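Local coordinates for protein phenylalanine ammonia-lyase (Rhodosporidium toruloides, PDB 1Y2M) that catalyses the non-oxidative deamination of L-phenylalanine to trans-cinnamate and of L-tyrosine to p-coumarate, working as a homotetramer built as a dimer of dimers, at residues B[65-69]-B[70-74]; B[181-185]-B[186-190]; B[535-538]-B[539-542]; B[652-655]-B[656-660]. All coordinates share one frame; numbering follows the deposited sequence.

Overall arrangement
The four contacts are local ones, each within a continuous stretch, and follow one another along the chain. Contacts 1 and 2 form the N-terminal ends of helices 69-77 and 185-197; their centres are about 20 Å apart, on the same side of the chain's centre. Contact 3 is two turns near the middle of the long helix 506-560, on the other side, about 44 Å from contact 1 and about 63 Å from contact 2, centre to centre. Contact 4, in the loop between helices 619-646 and 662-672, packs against contact 3, with centres about 10 Å apart, and D536 OD1 and S652 OG fasten that loop to helix 506-560 in this elongated, mostly helical lyase.

Contact 1: B[65-69]-B[70-74]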
loop_
_atom_site.group_PDB
_atom_site.type_symbol
_atom_site.label_atom_id
_atom_site.label_comp_id
_atom_site.label_asym_id
_atom_site.label_seq_id
_atom_site.Cartn_x
_atom_site.Cartn_y
_atom_site.Cartn_z
ATOM N N TYR B 65 31.497 19.741 8.959
ATOM C CA TYR B 65 30.373 20.708 9.121
ATOM C C TYR B 65 29.893 21.393 7.825
ATOM O O TYR B 65 28.718 21.760 7.734
ATOM C CB TYR B 65 30.759 21.800 10.141
ATOM C CG TYR B 65 30.942 21.292 11.530
ATOM C CD1 TYR B 65 29.917 21.387 12.470
ATOM C CD2 TYR B 65 32.134 20.687 11.920
ATOM C CE1 TYR B 65 30.086 20.883 13.772
ATOM C CE2 TYR B 65 32.297 20.155 13.180
ATOM C CZ TYR B 65 31.272 20.242 14.101
ATOM O OH TYR B 65 31.469 19.695 15.328
ATOM N N SER B 66 30.806 21.598 6.858
ATOM C CA SER B 66 30.580 22.385 5.646
ATOM C C SER B 66 29.986 21.622 4.504
ATOM O O SER B 66 29.526 22.219 3.529
ATOM C CB SER B 66 31.927 22.974 5.126
ATOM O OG SER B 66 32.495 23.843 6.062
ATOM N N LEU B 67 30.084 20.294 4.557
ATOM C CA LEU B 67 29.729 19.475 3.417
ATOM C C LEU B 67 28.274 19.708 3.065
ATOM O O LEU B 67 27.409 19.620 3.938
ATOM C CB LEU B 67 29.925 18.013 3.762
ATOM C CG LEU B 67 29.557 16.966 2.737
ATOM C CD1 LEU B 67 30.409 17.160 1.513
ATOM C CD2 LEU B 67 29.661 15.527 3.247
ATOM N N ASN B 68 27.986 19.949 1.787
ATOM C CA ASN B 68 26.590 20.125 1.348
ATOM C C ASN B 68 26.214 19.100 0.303
ATOM O O ASN B 68 27.043 18.273 -0.101
ATOM C CB ASN B 68 26.333 21.546 0.835
ATOM C CG ASN B 68 27.183 21.902 -0.379
ATOM O OD1 ASN B 68 27.310 21.097 -1.323
ATOM N ND2 ASN B 68 27.750 23.097 -0.376
ATOM N N LEU B 69 24.960 19.090 -0.113
ATOM C CA LEU B 69 24.488 18.014 -0.937
ATOM C C LEU B 69 25.007 18.057 -2.360
ATOM O O LEU B 69 25.329 17.013 -2.961
ATOM C CB LEU B 69 22.957 17.939 -0.891
ATOM C CG LEU B 69 22.310 17.765 0.484
ATOM C CD1 LEU B 69 20.848 17.479 0.321
ATOM C CD2 LEU B 69 23.041 16.657 1.172
ATOM N N GLY B 70 25.176 19.270 -2.893
ATOM C CA GLY B 70 25.852 19.409 -4.181
ATOM C C GLY B 70 27.264 18.848 -4.155
ATOM O O GLY B 70 27.683 18.208 -5.120
ATOM N N ASP B 71 27.984 19.075 -3.046
ATOM C CA ASP B 71 29.343 18.548 -2.867
ATOM C C ASP B 71 29.306 17.032 -2.906
ATOM O O ASP B 71 30.151 16.394 -3.553
ATOM C CB ASP B 71 29.885 18.906 -1.500
ATOM C CG ASP B 71 30.266 20.358 -1.329
ATOM O OD1 ASP B 71 30.695 21.023 -2.310
ATOM O OD2 ASP B 71 30.227 20.813 -0.136
ATOM N N VAL B 72 28.321 16.446 -2.200
ATOM C CA VAL B 72 28.204 14.972 -2.147
ATOM C C VAL B 72 28.034 14.401 -3.553
ATOM O O VAL B 72 28.741 13.470 -3.974
ATOM C CB VAL B 72 27.059 14.513 -1.220
ATOM C CG1 VAL B 72 26.761 13.032 -1.426
ATOM C CG2 VAL B 72 27.354 14.834 0.267
ATOM N N VAL B 73 27.121 15.005 -4.302
ATOM C CA VAL B 73 26.876 14.544 -5.680
ATOM C C VAL B 73 28.155 14.717 -6.524
ATOM O O VAL B 73 28.503 13.842 -7.305
ATOM C CB VAL B 73 25.717 15.297 -6.324
ATOM C CG1 VAL B 73 25.560 14.876 -7.827
ATOM C CG2 VAL B 73 24.423 15.013 -5.588
ATOM N N SER B 74 28.866 15.828 -6.365
ATOM C CA SER B 74 30.117 16.013 -7.142
ATOM C C SER B 74 31.144 14.927 -6.883
ATOM O O SER B 74 31.804 14.432 -7.806
ATOM C CB SER B 74 30.737 17.382 -6.921
ATOM O OG SER B 74 31.163 17.616 -5.580
HETATM O O HOH W 1 29.232 23.204 -3.017
#
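N68 OD1 takes the backbone N-H of D71 at 2.7 Å, and D71 OD2 in turn accepts from N68 N at 3.1 Å. This reciprocal pair is a capping box, with N68 as the N-cap of helix 69-77, which leaves the loop after strand 60-62. The donor D71 N lies nearly along the C=O axis of the asparagine amide, whereas N68 N meets D71 OD2 on its anti side, 28° out of the carboxylate plane. CG of N68 sits between its own backbone N and carbonyl carbon (chi1 62°), which swings the amide back over the first turn. Amide and carboxylate planes are only 18° apart, although the two side chains cross at about a right angle. A water lies between them, 3.0 Å from N68 ND2 and 2.7 Å from D71 OD1, an oxygen that also forms a salt bridge with R80. R80 NH1 reaches S74 OG as well, tying the first turn to the residues beyond the helix. Regular helical bonding starts with V72 N on N68 O and V73 N on L69 O. On the apolar side, L67 precedes the cap and lies across V72, while L69 turns away from the following turn to pack on helices 368-391 and 273-303. With CG anti to the backbone N, L67 sends its two methyls to different neighbours: CD2 rests 3.8 Å from V72 CG2, and CD1 lies 3.5 Å from D71 CB.

Contact 2: B[181-185]-B[186-190]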
loop_
_atom_site.group_PDB
_atom_site.type_symbol
_atom_site.label_atom_id
_atom_site.label_comp_id
_atom_site.label_asym_id
_atom_site.label_seq_id
_atom_site.Cartn_x
_atom_site.Cartn_y
_atom_site.Cartn_z
ATOM N N SER B 181 34.407 10.163 17.501
ATOM C CA SER B 181 34.408 8.786 17.116
ATOM C C SER B 181 35.680 7.962 17.372
ATOM O O SER B 181 35.583 6.741 17.412
ATOM C CB SER B 181 34.078 8.706 15.636
ATOM O OG SER B 181 32.893 9.411 15.314
ATOM N N ALA B 182 36.845 8.612 17.547
ATOM C CA ALA B 182 38.109 7.922 17.854
ATOM C C ALA B 182 38.567 6.991 16.749
ATOM O O ALA B 182 39.141 5.940 16.983
ATOM C CB ALA B 182 38.031 7.202 19.189
ATOM N N VAL B 183 38.349 7.428 15.510
ATOM C CA VAL B 183 38.918 6.735 14.356
ATOM C C VAL B 183 40.128 7.538 13.867
ATOM O O VAL B 183 40.034 8.766 13.696
ATOM C CB VAL B 183 37.869 6.600 13.243
ATOM C CG1 VAL B 183 38.494 5.955 11.997
ATOM C CG2 VAL B 183 36.633 5.753 13.723
ATOM N N ARG B 184 41.257 6.871 13.625
ATOM C CA ARG B 184 42.464 7.585 13.213
ATOM C C ARG B 184 42.366 8.244 11.846
ATOM O O ARG B 184 41.690 7.774 10.935
ATOM C CB ARG B 184 43.669 6.669 13.171
ATOM C CG ARG B 184 44.078 6.007 14.505
ATOM C CD ARG B 184 45.081 4.884 14.220
ATOM N NE ARG B 184 44.405 3.784 13.544
ATOM C CZ ARG B 184 44.969 2.905 12.717
ATOM N NH1 ARG B 184 46.272 2.929 12.465
ATOM N NH2 ARG B 184 44.207 1.962 12.163
ATOM N N LEU B 185 43.128 9.317 11.703
ATOM C CA LEU B 185 43.230 10.015 10.444
ATOM C C LEU B 185 43.695 9.097 9.320
ATOM O O LEU B 185 43.164 9.183 8.211
ATOM C CB LEU B 185 44.195 11.182 10.565
ATOM C CG LEU B 185 44.336 12.058 9.337
ATOM C CD1 LEU B 185 43.002 12.693 8.966
ATOM C CD2 LEU B 185 45.409 13.124 9.590
ATOM N N VAL B 186 44.626 8.199 9.597
ATOM C CA VAL B 186 45.094 7.275 8.581
ATOM C C VAL B 186 43.963 6.420 7.975
ATOM O O VAL B 186 43.999 6.079 6.770
ATOM C CB VAL B 186 46.235 6.402 9.117
ATOM C CG1 VAL B 186 45.772 5.477 10.176
ATOM C CG2 VAL B 186 46.876 5.659 7.990
ATOM N N VAL B 187 42.972 6.082 8.793
ATOM C CA VAL B 187 41.802 5.341 8.342
ATOM C C VAL B 187 40.950 6.221 7.394
ATOM O O VAL B 187 40.444 5.760 6.351
ATOM C CB VAL B 187 40.971 4.830 9.536
ATOM C CG1 VAL B 187 39.646 4.225 9.094
ATOM C CG2 VAL B 187 41.764 3.831 10.312
ATOM N N LEU B 188 40.760 7.483 7.761
ATOM C CA LEU B 188 39.971 8.374 6.935
ATOM C C LEU B 188 40.683 8.593 5.615
ATOM O O LEU B 188 40.048 8.570 4.540
ATOM C CB LEU B 188 39.732 9.733 7.630
ATOM C CG LEU B 188 39.123 9.651 9.038
ATOM C CD1 LEU B 188 38.713 11.106 9.440
ATOM C CD2 LEU B 188 38.000 8.688 9.154
ATOM N N GLU B 189 42.006 8.753 5.686
ATOM C CA GLU B 189 42.823 8.834 4.489
ATOM C C GLU B 189 42.760 7.589 3.608
ATOM O O GLU B 189 42.893 7.681 2.397
ATOM C CB GLU B 189 44.292 9.163 4.852
ATOM C CG GLU B 189 44.424 10.554 5.415
ATOM C CD GLU B 189 45.871 10.870 5.841
ATOM O OE1 GLU B 189 46.666 9.928 6.118
ATOM O OE2 GLU B 189 46.198 12.070 5.957
ATOM N N ALA B 190 42.541 6.426 4.199
ATOM C CA ALA B 190 42.390 5.190 3.393
ATOM C C ALA B 190 41.157 5.301 2.506
ATOM O O ALA B 190 41.173 4.951 1.332
ATOM C CB ALA B 190 42.270 4.009 4.275
#
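The backbone passes from extended angles at V183 and R184 into helical ones at L185, and R184 O accepts two weak bonds, from V187 N at 3.0 Å and from L188 N, before E189 N makes a nearly straight bond to L185 O at 2.8 Å. The side chain of R184 runs beside that of V186, both pointing the same way. Its chain bends at chi3 (-70°), which lays the guanidinium against the first turn, where V186 CG1 covers one face, 3.4 Å above the plane and offset toward the rim; R184 NH1 is the nearest atom to that methyl. V187 crosses R184 at about a right angle, and V187 CG2 approaches R184 NH2 obliquely at 3.6 Å. The charge itself is answered by E264, which forms a salt bridge with R184 NE, so the valines pack against a group already held by its acid. Just before the arginine in sequence, V183 faces the helix and puts CG1 3.6 Å from V187 CG1 and 4.0 Å from L188 CD2. V183 and L188 both also touch L176 of helix 162-176. On another side of the turn, L185 crosses E189 at a slant, L185 CG lying 3.9 Å from E189 OE2, while L185 reaches R91 and I94 of helix 88-107. The side chain of V183 is about 9 Å from that of N270, a probable cinnamate-binding residue. The arrangement is that of a helix N-terminus, with R184 in the N-cap position of helix 185-197.

Contact 3: B[535-538]-B[539-542]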
loop_
_atom_site.group_PDB
_atom_site.type_symbol
_atom_site.label_atom_id
_atom_site.label_comp_id
_atom_site.label_asym_id
_atom_site.label_seq_id
_atom_site.Cartn_x
_atom_site.Cartn_y
_atom_site.Cartn_z
ATOM N N ILE B 535 3.791 21.350 -30.292
ATOM C CA ILE B 535 4.227 22.749 -30.538
ATOM C C ILE B 535 4.461 22.998 -32.045
ATOM O O ILE B 535 4.059 23.980 -32.600
ATOM C CB ILE B 535 5.478 23.079 -29.724
ATOM C CG1 ILE B 535 5.041 23.355 -28.283
ATOM C CG2 ILE B 535 6.206 24.231 -30.273
ATOM C CD1 ILE B 535 6.146 23.336 -27.249
ATOM N N ASP B 536 5.162 22.072 -32.693
ATOM C CA ASP B 536 5.394 22.197 -34.119
ATOM C C ASP B 536 4.079 22.132 -34.915
ATOM O O ASP B 536 3.911 22.857 -35.880
ATOM C CB ASP B 536 6.356 21.089 -34.510
ATOM C CG ASP B 536 7.781 21.423 -34.183
ATOM O OD1 ASP B 536 8.151 22.638 -34.111
ATOM O OD2 ASP B 536 8.605 20.466 -34.054
ATOM N N LEU B 537 3.159 21.258 -34.529
ATOM C CA LEU B 537 1.861 21.164 -35.230
ATOM C C LEU B 537 1.015 22.419 -35.013
ATOM O O LEU B 537 0.290 22.911 -35.927
ATOM C CB LEU B 537 1.096 19.918 -34.801
ATOM C CG LEU B 537 1.747 18.584 -35.236
ATOM C CD1 LEU B 537 0.984 17.378 -34.612
ATOM C CD2 LEU B 537 1.805 18.481 -36.739
ATOM N N ARG B 538 1.075 22.940 -33.796
ATOM C CA ARG B 538 0.401 24.204 -33.548
ATOM C C ARG B 538 0.979 25.348 -34.374
ATOM O O ARG B 538 0.274 26.230 -34.885
ATOM C CB ARG B 538 0.427 24.551 -32.072
ATOM C CG ARG B 538 -0.560 25.672 -31.718
ATOM C CD ARG B 538 -2.004 25.249 -31.812
ATOM N NE ARG B 538 -2.451 24.475 -30.649
ATOM C CZ ARG B 538 -3.653 23.912 -30.526
ATOM N NH1 ARG B 538 -4.501 23.968 -31.557
ATOM N NH2 ARG B 538 -3.988 23.320 -29.417
ATOM N N ALA B 539 2.298 25.350 -34.510
ATOM C CA ALA B 539 2.953 26.399 -35.310
ATOM C C ALA B 539 2.524 26.312 -36.777
ATOM O O ALA B 539 2.313 27.382 -37.398
ATOM C CB ALA B 539 4.437 26.294 -35.172
ATOM N N ILE B 540 2.414 25.084 -37.316
ATOM C CA ILE B 540 1.860 24.858 -38.670
ATOM C C ILE B 540 0.434 25.425 -38.795
ATOM O O ILE B 540 0.101 26.121 -39.765
ATOM C CB ILE B 540 1.885 23.344 -39.040
ATOM C CG1 ILE B 540 3.311 22.934 -39.300
ATOM C CG2 ILE B 540 1.035 23.049 -40.244
ATOM C CD1 ILE B 540 3.526 21.387 -39.317
ATOM N N GLU B 541 -0.383 25.166 -37.788
ATOM C CA GLU B 541 -1.729 25.725 -37.743
ATOM C C GLU B 541 -1.688 27.244 -37.801
ATOM O O GLU B 541 -2.417 27.865 -38.569
ATOM C CB GLU B 541 -2.452 25.286 -36.491
ATOM C CG GLU B 541 -3.796 25.930 -36.277
ATOM C CD GLU B 541 -4.431 25.552 -34.938
ATOM O OE1 GLU B 541 -4.072 24.514 -34.343
ATOM O OE2 GLU B 541 -5.276 26.323 -34.453
ATOM N N PHE B 542 -0.811 27.840 -37.010
ATOM C CA PHE B 542 -0.667 29.302 -37.021
ATOM C C PHE B 542 -0.191 29.849 -38.360
ATOM O O PHE B 542 -0.726 30.857 -38.845
ATOM C CB PHE B 542 0.287 29.742 -35.929
ATOM C CG PHE B 542 -0.331 29.789 -34.547
ATOM C CD1 PHE B 542 -1.549 29.192 -34.260
ATOM C CD2 PHE B 542 0.336 30.449 -33.529
ATOM C CE1 PHE B 542 -2.098 29.228 -32.955
ATOM C CE2 PHE B 542 -0.192 30.500 -32.247
ATOM C CZ PHE B 542 -1.402 29.893 -31.963
#
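R538 and E541, three residues apart on helix 506-560, are joined by a salt bridge: R538 NH1 donates to E541 OE1 at 2.9 Å, and the oxygen receives it on its syn lone pair. The acceptor lies near the guanidinium plane, at its edge, while the carboxylate is turned 70° against that plane. Bends at chi2 and chi3 (70° and 79°) bring the guanidinium beside the carboxylate of E541, and the glutamate, extended beyond CG, runs beside the arginine. The aliphatic part of R538 also serves the next turn, its CG sitting over one face of the F542 ring, 4.1 Å from F542 CE1. On another side of the helix, A539 CB lies 3.5 Å from I535 O. Regular backbone bonds, such as F542 N to R538 O at 2.9 Å, run beneath these side chains. R538 has further acceptors in the carbonyls of A303, N449 and R450, and E541 OE2 pairs with K545. A buried arginine is thus held by one carboxylate and three backbone oxygens, which probably keeps it charged and links helix 506-560 to the end of helix 273-303 and to the loop at N449 and R450.

Contact 4: B[652-655]-B[656-660]; sequences SPAL and SYLSP
Helical backbone angles from P653 to L655 curl the chain until the carbonyls of P653 and A654 face the amides that follow, and chi1 of -56° at Y657 leaves its ring beside P653 O. There the ring carbon Y657 CD2 lies 3.3 Å from P653 O, approaching obliquely. P653 O accepts from S656 N at 2.8 Å, but from above the carbonyl plane, 53° out of it. A654 O is gripped twice: L658 N meets it almost head-on (C=O...N 176°), and Y657 N comes from above its plane, each at 3.0 Å. The turn opens with an ST turn, in which S652 OG accepts from A654 N at 3.1 Å, while L655 N bonds to S652 O. L658 folds its side chain back over the turn, resting CG 3.4 Å from A654 O and CD1 4.1 Å from A654 CB. S656 CB lies over one face of the neighbouring Y657 ring, offset toward the rim. The turn sits in the loop between helices 619-646 and 662-672: P653 and A654 pack on helix 506-560, and L655 and L658 on Y666 of helix 662-672. The Y657 ring meets F542 edge-to-face. Two amides satisfy A654 O and one P653 O, so the turn is closed by its own backbone; S652 OG both closes the ST turn and reaches Y666 OH and D536 OD1, while Y657 OH bonds to E543, and the two hydroxyls thereby fasten the turn to the surrounding helices.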
loop_
_atom_site.group_PDB
_atom_site.type_symbol
_atom_site.label_atom_id
_atom_site.label_comp_id
_atom_site.label_asym_id
_atom_site.label_seq_id
_atom_site.Cartn_x
_atom_site.Cartn_y
_atom_site.Cartn_z
ATOM N N SER B 652 12.304 26.214 -37.828
ATOM C CA SER B 652 10.934 25.856 -37.446
ATOM C C SER B 652 10.092 27.092 -37.129
ATOM O O SER B 652 10.536 27.948 -36.372
ATOM C CB SER B 652 10.892 24.996 -36.201
ATOM O OG SER B 652 9.534 24.818 -35.794
ATOM N N PRO B 653 8.841 27.149 -37.631
ATOM C CA PRO B 653 7.978 28.268 -37.310
ATOM C C PRO B 653 7.651 28.359 -35.817
ATOM O O PRO B 653 7.296 29.430 -35.356
ATOM C CB PRO B 653 6.726 28.036 -38.166
ATOM C CG PRO B 653 6.709 26.607 -38.424
ATOM C CD PRO B 653 8.171 26.202 -38.526
ATOM N N ALA B 654 7.824 27.282 -35.066
ATOM C CA ALA B 654 7.629 27.312 -33.616
ATOM C C ALA B 654 8.503 28.396 -32.979
ATOM O O ALA B 654 8.121 28.986 -31.966
ATOM C CB ALA B 654 7.969 25.975 -33.018
ATOM N N LEU B 655 9.683 28.628 -33.549
ATOM C CA LEU B 655 10.584 29.645 -32.989
ATOM C C LEU B 655 9.960 31.037 -33.057
ATOM O O LEU B 655 10.411 31.946 -32.360
ATOM C CB LEU B 655 11.915 29.616 -33.727
ATOM C CG LEU B 655 12.619 28.274 -33.662
ATOM C CD1 LEU B 655 13.857 28.285 -34.545
ATOM C CD2 LEU B 655 12.994 27.857 -32.260
ATOM N N SER B 656 8.951 31.203 -33.903
ATOM C CA SER B 656 8.212 32.488 -34.032
ATOM C C SER B 656 7.211 32.757 -32.893
ATOM O O SER B 656 6.767 33.909 -32.707
ATOM C CB SER B 656 7.438 32.534 -35.349
ATOM O OG SER B 656 8.317 32.580 -36.454
ATOM N N TYR B 657 6.830 31.717 -32.154
ATOM C CA TYR B 657 5.747 31.823 -31.221
ATOM C C TYR B 657 6.102 31.419 -29.816
ATOM O O TYR B 657 5.430 31.833 -28.885
ATOM C CB TYR B 657 4.582 30.957 -31.698
ATOM C CG TYR B 657 4.113 31.287 -33.097
ATOM C CD1 TYR B 657 3.437 32.471 -33.371
ATOM C CD2 TYR B 657 4.346 30.411 -34.142
ATOM C CE1 TYR B 657 3.012 32.771 -34.667
ATOM C CE2 TYR B 657 3.963 30.711 -35.437
ATOM C CZ TYR B 657 3.298 31.878 -35.693
ATOM O OH TYR B 657 2.904 32.145 -36.987
ATOM N N LEU B 658 7.121 30.566 -29.656
ATOM C CA LEU B 658 7.474 30.098 -28.319
ATOM C C LEU B 658 7.919 31.270 -27.469
ATOM O O LEU B 658 8.520 32.223 -27.977
ATOM C CB LEU B 658 8.624 29.107 -28.379
ATOM C CG LEU B 658 8.231 27.723 -28.843
ATOM C CD1 LEU B 658 9.438 26.986 -29.307
ATOM C CD2 LEU B 658 7.593 26.997 -27.777
ATOM N N SER B 659 7.701 31.144 -26.159
ATOM C CA SER B 659 8.376 32.002 -25.180
ATOM C C SER B 659 9.834 31.945 -25.401
ATOM O O SER B 659 10.325 30.883 -25.708
ATOM C CB SER B 659 8.192 31.500 -23.743
ATOM O OG SER B 659 7.008 32.054 -23.272
ATOM N N PRO B 660 10.557 33.051 -25.138
ATOM C CA PRO B 660 12.005 32.932 -25.220
ATOM C C PRO B 660 12.622 31.897 -24.288
ATOM O O PRO B 660 13.688 31.369 -24.592
ATOM C CB PRO B 660 12.501 34.335 -24.852
ATOM C CG PRO B 660 11.385 34.996 -24.192
ATOM C CD PRO B 660 10.147 34.427 -24.830
#